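Local coordinates for VP4 protein (Tellina virus 1, PDB 3P06) that is probably the serine protease, with a Ser/Lys catalytic pair, that cuts the birnavirus polyprotein into its final products, captured here as an intramolecular acyl-enzyme, at residues Ala26-Ile38 against Ala75-Ile89. Sequence-based numbering, arbitrary orientation.
Sequences AFMAVKGDLSEHI and AITVLPVVQATATSI
Pro80 covers one face of the Phe27 ring, its N 3.3 Å above the plane toward the rim and its CB 4.0 Å from the ring centroid, 13° off the normal, in a CH-pi contact. Val78 CG1 approaches the same ring obliquely at CD2. Phe27 and Pro80 form a non-hydrogen-bonded pair between antiparallel strands 21-31 and 75-81, neighbours in the mixed beta-sheet of this S50 protease. Phe27 also packs on Leu12 and Val14 of strand 9-18; its side chain is about 9 Å from that of Ser102, the predicted nucleophile. Paired backbone bonds join Met28 to Leu79 and Val30 to Thr77. On the face carrying these four residues, the Met28 chain (selenomethionine) is extended through its first two torsions and turns at chi3 (-76°), bringing CE to 3.5 Å from CG2 of Ile89, on strand 88-92. Val30 CG2 meets Ile89 CD1, while Leu79 spreads its two methyls, CD1 against Leu34 CB and CD2 against Ile38 CG1. Where the chain leaves strand 21-31, the loop is gripped twice by Thr77 OG1, anti to its own carbonyl carbon. It donates to an in-plane lone pair of Gly32 O at 2.7 Å and accepts Leu34 N at 2.8 Å, with a nearly straight N-H...OG1 angle of 176°.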
loop_
_atom_site.group_PDB
_atom_site.type_symbol
_atom_site.label_atom_id
_atom_site.label_comp_id
_atom_site.label_asym_id
_atom_site.label_seq_id
_atom_site.Cartn_x
_atom_site.Cartn_y
_atom_site.Cartn_z
ATOM N N ALA A 26 6.877 3.955 1.639
ATOM C CA ALA A 26 5.879 3.288 0.832
ATOM C C ALA A 26 5.833 1.838 1.182
ATOM O O ALA A 26 6.839 1.268 1.553
ATOM C CB ALA A 26 6.215 3.452 -0.641
ATOM N N PHE A 27 4.639 1.247 1.056
ATOM C CA PHE A 27 4.516 -0.199 1.079
ATOM C C PHE A 27 3.872 -0.482 -0.254
ATOM O O PHE A 27 3.393 0.449 -0.928
ATOM C CB PHE A 27 3.575 -0.710 2.223
ATOM C CG PHE A 27 4.257 -0.906 3.571
ATOM C CD1 PHE A 27 4.951 0.107 4.171
ATOM C CD2 PHE A 27 4.220 -2.168 4.213
ATOM C CE1 PHE A 27 5.608 -0.061 5.421
ATOM C CE2 PHE A 27 4.876 -2.372 5.478
ATOM C CZ PHE A 27 5.532 -1.323 6.100
HETATM N N MSE A 28 3.861 -1.736 -0.636
HETATM C CA MSE A 28 3.063 -2.161 -1.775
HETATM C C MSE A 28 2.163 -3.278 -1.288
HETATM O O MSE A 28 2.593 -4.142 -0.501
HETATM C CB MSE A 28 3.991 -2.712 -2.884
HETATM C CG MSE A 28 3.108 -3.148 -4.048
HETATM SE SE MSE A 28 4.060 -3.835 -5.646
HETATM C CE MSE A 28 4.614 -2.086 -6.234
ATOM N N ALA A 29 0.902 -3.241 -1.691
ATOM C CA ALA A 29 0.012 -4.397 -1.477
ATOM C C ALA A 29 0.329 -5.323 -2.701
ATOM O O ALA A 29 -0.102 -5.026 -3.824
ATOM C CB ALA A 29 -1.481 -3.962 -1.559
ATOM N N VAL A 30 1.068 -6.406 -2.475
ATOM C CA VAL A 30 1.572 -7.186 -3.596
ATOM C C VAL A 30 0.636 -8.378 -3.781
ATOM O O VAL A 30 0.149 -8.994 -2.806
ATOM C CB VAL A 30 2.977 -7.752 -3.306
ATOM C CG1 VAL A 30 3.544 -8.590 -4.590
ATOM C CG2 VAL A 30 3.925 -6.657 -2.848
ATOM N N LYS A 31 0.412 -8.762 -5.022
ATOM C CA LYS A 31 -0.412 -9.934 -5.269
ATOM C C LYS A 31 0.367 -11.197 -4.955
ATOM O O LYS A 31 1.498 -11.345 -5.404
ATOM C CB LYS A 31 -0.838 -9.983 -6.718
ATOM C CG LYS A 31 -1.764 -8.822 -7.098
ATOM C CD LYS A 31 -2.006 -8.932 -8.636
ATOM C CE LYS A 31 -2.928 -10.111 -8.892
ATOM N NZ LYS A 31 -4.332 -9.567 -9.063
ATOM N N GLY A 32 -0.270 -12.116 -4.224
ATOM C CA GLY A 32 0.364 -13.378 -3.857
ATOM C C GLY A 32 0.827 -13.399 -2.388
ATOM O O GLY A 32 0.785 -12.385 -1.655
ATOM N N ASP A 33 1.242 -14.594 -1.985
ATOM C CA ASP A 33 1.723 -14.856 -0.692
ATOM C C ASP A 33 3.267 -14.671 -0.724
ATOM O O ASP A 33 4.013 -15.575 -1.151
ATOM C CB ASP A 33 1.289 -16.286 -0.220
ATOM C CG ASP A 33 2.083 -16.777 1.060
ATOM O OD1 ASP A 33 1.942 -17.991 1.444
ATOM O OD2 ASP A 33 2.799 -15.964 1.727
ATOM N N LEU A 34 3.721 -13.538 -0.202
ATOM C CA LEU A 34 5.159 -13.238 -0.110
ATOM C C LEU A 34 5.584 -13.154 1.359
ATOM O O LEU A 34 6.588 -12.505 1.669
ATOM C CB LEU A 34 5.489 -11.936 -0.878
ATOM C CG LEU A 34 5.561 -12.070 -2.455
ATOM C CD1 LEU A 34 4.172 -12.184 -3.157
ATOM C CD2 LEU A 34 6.285 -10.851 -3.039
ATOM N N SER A 35 4.880 -13.905 2.257
ATOM C CA SER A 35 5.119 -13.778 3.719
ATOM C C SER A 35 6.540 -14.206 4.109
ATOM O O SER A 35 7.022 -13.853 5.174
ATOM C CB SER A 35 4.163 -14.651 4.485
ATOM O OG SER A 35 4.288 -16.016 4.013
ATOM N N GLU A 36 7.237 -14.940 3.231
ATOM C CA GLU A 36 8.599 -15.315 3.538
ATOM C C GLU A 36 9.544 -14.086 3.456
ATOM O O GLU A 36 10.672 -14.147 3.900
ATOM C CB GLU A 36 9.052 -16.458 2.615
ATOM C CG GLU A 36 9.314 -15.977 1.143
ATOM C CD GLU A 36 8.006 -15.947 0.209
ATOM O OE1 GLU A 36 6.821 -16.180 0.700
ATOM O OE2 GLU A 36 8.210 -15.682 -1.041
ATOM N N HIS A 37 9.090 -12.972 2.890
ATOM C CA HIS A 37 9.910 -11.764 2.839
ATOM C C HIS A 37 9.611 -10.768 3.973
ATOM O O HIS A 37 10.271 -9.716 4.103
ATOM C CB HIS A 37 9.772 -11.116 1.465
ATOM C CG HIS A 37 10.229 -12.027 0.367
ATOM N ND1 HIS A 37 11.554 -12.385 0.219
ATOM C CD2 HIS A 37 9.535 -12.756 -0.546
ATOM C CE1 HIS A 37 11.677 -13.227 -0.798
ATOM N NE2 HIS A 37 10.466 -13.460 -1.288
ATOM N N ILE A 38 8.671 -11.130 4.846
ATOM C CA ILE A 38 8.383 -10.289 6.025
ATOM C C ILE A 38 9.535 -10.436 7.011
ATOM O O ILE A 38 9.841 -11.530 7.455
ATOM C CB ILE A 38 7.045 -10.650 6.671
ATOM C CG1 ILE A 38 5.918 -10.455 5.655
ATOM C CG2 ILE A 38 6.868 -9.868 8.035
ATOM C CD1 ILE A 38 4.610 -11.213 6.036
ATOM N N ALA A 75 -4.562 -13.801 -2.551
ATOM C CA ALA A 75 -3.569 -13.517 -1.488
ATOM C C ALA A 75 -2.961 -12.144 -1.755
ATOM O O ALA A 75 -2.695 -11.813 -2.927
ATOM C CB ALA A 75 -2.497 -14.620 -1.440
ATOM N N ILE A 76 -2.796 -11.316 -0.716
ATOM C CA ILE A 76 -2.156 -10.004 -0.865
ATOM C C ILE A 76 -1.138 -9.989 0.272
ATOM O O ILE A 76 -1.454 -10.421 1.381
ATOM C CB ILE A 76 -3.134 -8.822 -0.662
ATOM C CG1 ILE A 76 -4.223 -8.737 -1.750
ATOM C CG2 ILE A 76 -2.328 -7.435 -0.542
ATOM C CD1 ILE A 76 -3.734 -8.201 -3.129
ATOM N N THR A 77 0.093 -9.565 -0.001
ATOM C CA THR A 77 1.081 -9.372 1.055
ATOM C C THR A 77 1.419 -7.901 0.997
ATOM O O THR A 77 1.653 -7.413 -0.100
ATOM C CB THR A 77 2.342 -10.194 0.761
ATOM O OG1 THR A 77 1.941 -11.564 0.695
ATOM C CG2 THR A 77 3.467 -10.012 1.917
ATOM N N VAL A 78 1.405 -7.202 2.157
ATOM C CA VAL A 78 1.739 -5.791 2.208
ATOM C C VAL A 78 3.180 -5.731 2.653
ATOM O O VAL A 78 3.510 -6.232 3.752
ATOM C CB VAL A 78 0.754 -5.069 3.178
ATOM C CG1 VAL A 78 0.910 -3.624 3.104
ATOM C CG2 VAL A 78 -0.722 -5.360 2.669
ATOM N N LEU A 79 4.065 -5.181 1.811
ATOM C CA LEU A 79 5.508 -5.214 2.139
ATOM C C LEU A 79 6.030 -3.812 2.012
ATOM O O LEU A 79 5.607 -3.081 1.142
ATOM C CB LEU A 79 6.268 -6.131 1.125
ATOM C CG LEU A 79 6.055 -7.642 1.280
ATOM C CD1 LEU A 79 6.729 -8.393 0.110
ATOM C CD2 LEU A 79 6.651 -8.162 2.618
ATOM N N PRO A 80 6.962 -3.435 2.865
ATOM C CA PRO A 80 7.636 -2.190 2.607
ATOM C C PRO A 80 8.481 -2.230 1.307
ATOM O O PRO A 80 9.092 -3.249 1.020
ATOM C CB PRO A 80 8.615 -2.068 3.762
ATOM C CG PRO A 80 8.871 -3.460 4.253
ATOM C CD PRO A 80 7.563 -4.232 3.957
ATOM N N VAL A 81 8.622 -1.102 0.608
ATOM C CA VAL A 81 9.450 -1.082 -0.605
ATOM C C VAL A 81 10.269 0.171 -0.596
ATOM O O VAL A 81 9.793 1.248 -0.145
ATOM C CB VAL A 81 8.604 -1.171 -1.899
ATOM C CG1 VAL A 81 7.730 -2.444 -1.887
ATOM C CG2 VAL A 81 7.714 0.047 -2.091
ATOM N N VAL A 82 11.516 0.073 -1.035
ATOM C CA VAL A 82 12.309 1.303 -1.140
ATOM C C VAL A 82 12.456 1.701 -2.600
ATOM O O VAL A 82 12.964 2.802 -2.901
ATOM C CB VAL A 82 13.718 1.169 -0.437
ATOM C CG1 VAL A 82 13.547 1.149 1.106
ATOM C CG2 VAL A 82 14.547 -0.089 -0.906
ATOM N N GLN A 83 12.081 0.777 -3.507
ATOM C CA GLN A 83 12.121 1.030 -4.953
ATOM C C GLN A 83 11.024 0.272 -5.598
ATOM O O GLN A 83 10.723 -0.833 -5.148
ATOM C CB GLN A 83 13.429 0.592 -5.672
ATOM C CG GLN A 83 14.621 1.353 -5.206
ATOM C CD GLN A 83 15.910 0.954 -5.917
ATOM O OE1 GLN A 83 15.909 0.182 -6.866
ATOM N NE2 GLN A 83 17.015 1.520 -5.459
ATOM N N ALA A 84 10.424 0.844 -6.635
ATOM C CA ALA A 84 9.426 0.112 -7.422
ATOM C C ALA A 84 9.525 0.439 -8.899
ATOM O O ALA A 84 9.870 1.598 -9.273
ATOM C CB ALA A 84 7.978 0.396 -6.888
ATOM N N THR A 85 9.220 -0.560 -9.735
ATOM C CA THR A 85 9.104 -0.349 -11.162
ATOM C C THR A 85 7.745 -0.936 -11.551
ATOM O O THR A 85 7.042 -1.452 -10.680
ATOM C CB THR A 85 10.254 -1.045 -12.006
ATOM O OG1 THR A 85 10.142 -2.489 -11.906
ATOM C CG2 THR A 85 11.678 -0.577 -11.544
ATOM N N ALA A 86 7.390 -0.878 -12.836
ATOM C CA ALA A 86 6.165 -1.573 -13.326
ATOM C C ALA A 86 6.081 -3.077 -12.952
ATOM O O ALA A 86 4.971 -3.639 -12.793
ATOM C CB ALA A 86 6.001 -1.354 -14.826
ATOM N N THR A 87 7.233 -3.725 -12.737
ATOM C CA THR A 87 7.218 -5.178 -12.542
ATOM C C THR A 87 8.135 -5.705 -11.456
ATOM O O THR A 87 8.303 -6.934 -11.308
ATOM C CB THR A 87 7.601 -5.964 -13.883
ATOM O OG1 THR A 87 8.944 -5.616 -14.247
ATOM C CG2 THR A 87 6.681 -5.601 -15.005
ATOM N N SER A 88 8.736 -4.817 -10.680
ATOM C CA SER A 88 9.583 -5.288 -9.591
ATOM C C SER A 88 9.597 -4.344 -8.421
ATOM O O SER A 88 9.290 -3.125 -8.574
ATOM C CB SER A 88 11.023 -5.500 -10.125
ATOM O OG SER A 88 11.528 -4.221 -10.389
ATOM N N ILE A 89 9.969 -4.872 -7.254
ATOM C CA ILE A 89 10.174 -4.005 -6.131
ATOM C C ILE A 89 11.433 -4.371 -5.400
ATOM O O ILE A 89 11.903 -5.482 -5.503
ATOM C CB ILE A 89 8.996 -4.110 -5.085
ATOM C CG1 ILE A 89 8.782 -5.593 -4.655
ATOM C CG2 ILE A 89 7.766 -3.533 -5.707
ATOM C CD1 ILE A 89 7.538 -5.839 -3.786
#